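Local coordinates for uncharacterized protein (Chondromyces crocatus, PDB 6I86), which is of unknown function but is encoded in the crocagin gene cluster and probably takes part in making this ribosomally derived peptide natural product, at residues A8-P13 against L105-L110; L19-S24 against V96-D101. One frame throughout, in Å; residues are numbered along the deposited sequence.

Contact 1 of 2, residues A8-P13 against L105-L110; sequences AEIILP and LNRHVL
Arg107 reaches across to the backbone of Ile11: its NH1 donates to Ile11 O at 3.2 Å, with an N-H...O angle of 159°. The carbonyl oxygen lies in the guanidinium plane, at its edge, whereas the donor sits well above the carbonyl plane and on neither lone pair. A water completes the grip, giving a hydrogen to Ile11 O and accepting one from Arg107 NH2 at 2.9 Å, so one acceptor is held by two donors. Bends at chi2 and chi3 (79° and 51°) turn the guanidinium so that NH1 meets Ile11 O, and the arginine CG passes Ile10 CG2 at 4.0 Å as the two side chains run in opposite directions. Further in, the contact is hydrocarbon. Leu12 CD2 meets Leu105 CD2 at 3.7 Å, Ile10 CD1 crosses Val109 CG2 at about a right angle, and Leu110 CD2 comes within 3.6 Å of Ala8 CB. Both strands are edges of their sheets, yet their axes come no closer than 7.0 Å, and each bonds through its backbone to its own sheet: Ile10 to Val64, Val109 to Leu95. Val109 and Leu110 both face Leu95 in a classic beta bulge, consistent with both residues touching strand 8-13, at Ile10 and Ala8. A leucine in place of Arg107 would probably leave Ile11 O without its direct donor and the bridging water without its second anchor. The chemistry thus implies edge strands of two sheets packed through apolar side chains, with the arginine and a water satisfying a backbone carbonyl beside them.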
# COMPACT_ATOMS: atom_id res chain seq x y z
N ALA A 8 9.23 -4.64 4.63
CA ALA A 8 8.24 -5.53 5.22
C ALA A 8 7.22 -5.91 4.15
O ALA A 8 7.03 -5.20 3.16
CB ALA A 8 7.53 -4.89 6.42
N GLU A 9 6.58 -7.06 4.36
CA GLU A 9 5.54 -7.55 3.47
C GLU A 9 4.26 -7.79 4.25
O GLU A 9 4.30 -8.24 5.40
CB GLU A 9 5.96 -8.85 2.76
CG GLU A 9 7.14 -8.71 1.83
CD GLU A 9 7.57 -10.05 1.26
OE1 GLU A 9 6.82 -11.03 1.43
OE2 GLU A 9 8.65 -10.12 0.64
N ILE A 10 3.13 -7.50 3.62
CA ILE A 10 1.82 -7.83 4.16
C ILE A 10 1.06 -8.66 3.13
O ILE A 10 1.25 -8.51 1.92
CB ILE A 10 1.00 -6.58 4.56
CG1 ILE A 10 0.74 -5.70 3.34
CG2 ILE A 10 1.71 -5.80 5.65
CD1 ILE A 10 -0.18 -4.53 3.63
N ILE A 11 0.20 -9.54 3.63
CA ILE A 11 -0.71 -10.32 2.81
C ILE A 11 -2.11 -10.07 3.33
O ILE A 11 -2.40 -10.34 4.50
CB ILE A 11 -0.38 -11.82 2.84
CG1 ILE A 11 1.07 -12.07 2.41
CG2 ILE A 11 -1.33 -12.60 1.95
CD1 ILE A 11 1.48 -13.52 2.50
N LEU A 12 -2.98 -9.53 2.47
CA LEU A 12 -4.33 -9.20 2.90
C LEU A 12 -5.30 -9.45 1.76
O LEU A 12 -4.91 -9.40 0.60
CB LEU A 12 -4.44 -7.74 3.38
CG LEU A 12 -3.62 -6.58 2.80
CD1 LEU A 12 -3.52 -6.60 1.28
CD2 LEU A 12 -4.25 -5.27 3.26
N PRO A 13 -6.56 -9.72 2.08
CA PRO A 13 -7.58 -9.79 1.02
C PRO A 13 -8.08 -8.41 0.64
O PRO A 13 -8.03 -7.46 1.43
CB PRO A 13 -8.70 -10.62 1.67
CG PRO A 13 -8.60 -10.25 3.13
CD PRO A 13 -7.13 -10.01 3.41
N LEU A 105 -8.87 -2.53 9.62
CA LEU A 105 -7.75 -3.48 9.57
C LEU A 105 -6.56 -2.97 10.37
O LEU A 105 -6.02 -3.70 11.21
CB LEU A 105 -7.36 -3.74 8.11
CG LEU A 105 -6.71 -5.10 7.84
CD1 LEU A 105 -7.67 -6.23 8.19
CD2 LEU A 105 -6.26 -5.21 6.39
N ASN A 106 -6.15 -1.72 10.14
CA ASN A 106 -5.08 -1.08 10.89
C ASN A 106 -3.82 -1.95 10.89
O ASN A 106 -3.19 -2.19 11.92
CB ASN A 106 -5.54 -0.77 12.32
CG ASN A 106 -4.54 0.07 13.09
OD1 ASN A 106 -3.85 0.91 12.52
ND2 ASN A 106 -4.45 -0.17 14.39
N ARG A 107 -3.47 -2.44 9.70
CA ARG A 107 -2.36 -3.36 9.55
C ARG A 107 -1.05 -2.58 9.50
O ARG A 107 -0.82 -1.81 8.56
CB ARG A 107 -2.53 -4.20 8.29
CG ARG A 107 -1.39 -5.16 8.02
CD ARG A 107 -1.50 -6.40 8.90
NE ARG A 107 -2.82 -7.02 8.82
CZ ARG A 107 -3.17 -7.91 7.89
NH1 ARG A 107 -2.30 -8.29 6.97
NH2 ARG A 107 -4.39 -8.43 7.89
N HIS A 108 -0.20 -2.77 10.51
CA HIS A 108 1.08 -2.08 10.53
C HIS A 108 1.97 -2.57 9.40
O HIS A 108 2.16 -3.77 9.22
CB HIS A 108 1.78 -2.29 11.87
CG HIS A 108 3.09 -1.56 11.98
ND1 HIS A 108 4.24 -2.17 12.43
CD2 HIS A 108 3.43 -0.29 11.67
CE1 HIS A 108 5.23 -1.29 12.41
NE2 HIS A 108 4.76 -0.14 11.95
N VAL A 109 2.50 -1.63 8.63
CA VAL A 109 3.39 -1.93 7.51
C VAL A 109 4.84 -1.64 7.86
O VAL A 109 5.67 -2.55 7.92
CB VAL A 109 2.96 -1.14 6.25
CG1 VAL A 109 3.89 -1.46 5.11
CG2 VAL A 109 1.51 -1.45 5.88
N LEU A 110 5.16 -0.38 8.11
CA LEU A 110 6.49 0.05 8.50
C LEU A 110 6.37 1.28 9.37
O LEU A 110 5.41 2.05 9.26
CB LEU A 110 7.37 0.35 7.27
CG LEU A 110 7.97 -0.79 6.45
CD1 LEU A 110 8.72 -0.24 5.24
CD2 LEU A 110 8.89 -1.64 7.30
O HOH W 1 -4.62 -10.97 6.44

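Contact 2 of 2, residues L19-S24 against V96-D101; sequences LFFDAS and VACTTD
Phe21 lays its ring across the partner strand, with Val96 O 4.0 Å above the centre of one face and Cys98 SG at the edge. A chi1 of 44° sets the ring between the backbone N and the carbonyl carbon of its own residue, swinging it over the neighbouring strand. There CE1 presses on Val96 CG2 at 3.4 Å, while CE2 lies 3.6 Å from Cys98 SG in a sulfur-aromatic contact. Leu19, on the same face, brings CD1 to 3.8 Å from Cys98 SG, at about a right angle to the direction of the ring. Strands 19-22 and 96-99 are the central pair of a four-stranded antiparallel sheet. Leu19-Cys98 and Phe21-Val96 are hydrogen-bonded pairs, and Phe20-Ala97 between them is a non-hydrogen-bonded pair. On the opposite face Phe20 directs CE1 at Ala97 CB, 3.6 Å away, and Ile10 of strand 4-14 touches both residues. Where the first strand ends, Asp22 OD1 accepts from Ser24 N, forming an Asx turn, and also from Ser24 OG; Ser92 OG is a further partner. With chi1 at -56°, Val96 turns CG2 against the Phe21 ring and CG1 to 3.9 Å from CB of Ala23, within the turn.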
# COMPACT_ATOMS: atom_id res chain seq x y z
N LEU A 19 -5.46 0.48 0.86
CA LEU A 19 -5.18 1.87 1.21
C LEU A 19 -4.02 1.94 2.19
O LEU A 19 -4.02 1.23 3.20
CB LEU A 19 -6.42 2.54 1.81
CG LEU A 19 -7.69 2.47 0.95
CD1 LEU A 19 -8.90 2.90 1.76
CD2 LEU A 19 -7.55 3.33 -0.30
N PHE A 20 -3.05 2.79 1.89
CA PHE A 20 -1.88 3.02 2.73
C PHE A 20 -1.93 4.44 3.28
O PHE A 20 -2.20 5.38 2.53
CB PHE A 20 -0.58 2.83 1.96
CG PHE A 20 -0.17 1.40 1.79
CD1 PHE A 20 -1.11 0.39 1.71
CD2 PHE A 20 1.17 1.06 1.71
CE1 PHE A 20 -0.72 -0.93 1.55
CE2 PHE A 20 1.56 -0.24 1.55
CZ PHE A 20 0.62 -1.24 1.47
N PHE A 21 -1.65 4.59 4.57
CA PHE A 21 -1.77 5.91 5.19
C PHE A 21 -1.05 5.91 6.53
O PHE A 21 -0.73 4.86 7.09
CB PHE A 21 -3.24 6.31 5.38
CG PHE A 21 -4.10 5.20 5.90
CD1 PHE A 21 -4.28 5.02 7.27
CD2 PHE A 21 -4.73 4.32 5.03
CE1 PHE A 21 -5.08 3.99 7.75
CE2 PHE A 21 -5.53 3.29 5.51
CZ PHE A 21 -5.70 3.12 6.87
N ASP A 22 -0.81 7.12 7.03
CA ASP A 22 -0.26 7.28 8.37
C ASP A 22 -1.30 6.85 9.40
O ASP A 22 -2.50 7.03 9.21
CB ASP A 22 0.15 8.73 8.61
CG ASP A 22 0.97 8.91 9.87
OD1 ASP A 22 0.37 8.96 10.97
OD2 ASP A 22 2.21 9.01 9.77
N ALA A 23 -0.82 6.27 10.50
CA ALA A 23 -1.72 5.76 11.52
C ALA A 23 -2.59 6.86 12.12
O ALA A 23 -3.69 6.58 12.61
CB ALA A 23 -0.93 5.05 12.62
N SER A 24 -2.11 8.10 12.09
CA SER A 24 -2.85 9.24 12.63
C SER A 24 -3.85 9.81 11.64
O SER A 24 -4.60 10.73 11.99
CB SER A 24 -1.88 10.33 13.07
OG SER A 24 -1.21 10.90 11.95
N VAL A 96 0.42 2.38 7.90
CA VAL A 96 -0.53 1.30 8.11
C VAL A 96 -1.41 1.15 6.88
O VAL A 96 -1.46 2.02 6.01
CB VAL A 96 -1.40 1.52 9.37
CG1 VAL A 96 -0.54 1.71 10.60
CG2 VAL A 96 -2.30 2.71 9.16
N ALA A 97 -2.13 0.03 6.83
CA ALA A 97 -2.91 -0.32 5.66
C ALA A 97 -4.30 -0.81 6.06
O ALA A 97 -4.47 -1.42 7.12
CB ALA A 97 -2.21 -1.41 4.83
N CYS A 98 -5.27 -0.52 5.20
CA CYS A 98 -6.62 -1.07 5.33
C CYS A 98 -7.15 -1.34 3.93
O CYS A 98 -6.45 -1.15 2.93
CB CYS A 98 -7.53 -0.13 6.12
SG CYS A 98 -8.34 1.15 5.14
N THR A 99 -8.39 -1.82 3.86
CA THR A 99 -9.10 -1.99 2.60
C THR A 99 -10.49 -1.39 2.76
O THR A 99 -10.95 -1.12 3.87
CB THR A 99 -9.20 -3.46 2.18
OG1 THR A 99 -10.22 -4.12 2.95
CG2 THR A 99 -7.87 -4.19 2.36
N THR A 100 -11.17 -1.19 1.63
CA THR A 100 -12.57 -0.79 1.70
C THR A 100 -13.46 -1.93 2.18
O THR A 100 -14.62 -1.69 2.53
CB THR A 100 -13.06 -0.28 0.34
OG1 THR A 100 -12.73 -1.23 -0.68
CG2 THR A 100 -12.42 1.06 0.02
N ASP A 101 -12.94 -3.16 2.21
CA ASP A 101 -13.68 -4.28 2.80
C ASP A 101 -13.53 -4.31 4.32
O ASP A 101 -14.48 -4.63 5.03
CB ASP A 101 -13.20 -5.60 2.19
CG ASP A 101 -13.34 -5.64 0.68
OD1 ASP A 101 -14.40 -5.22 0.17
OD2 ASP A 101 -12.40 -6.11 0.00

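Contact 1 and contact 2 illustrate two ways of joining strands, by packing between sheets and by pairing within one, their centres about 9 Å apart. Strand 94-99 connects them: its Ala97 N lies 2.8 Å from Arg107 O, a probable hydrogen bond between neighbouring strands of one sheet. Close by, Leu105 CB packs 3.8 Å from Ala97 O. At the C-terminal end of strand 94-99, Pro13 O packs 3.4 Å from Thr99 CG2, and the Leu12 side chain touches Thr99 as well. Strands 4-14 and 17-22 are consecutive in the chain, as are 94-99 and 107-111, so each of the two connections carries the chain from one contact to the other.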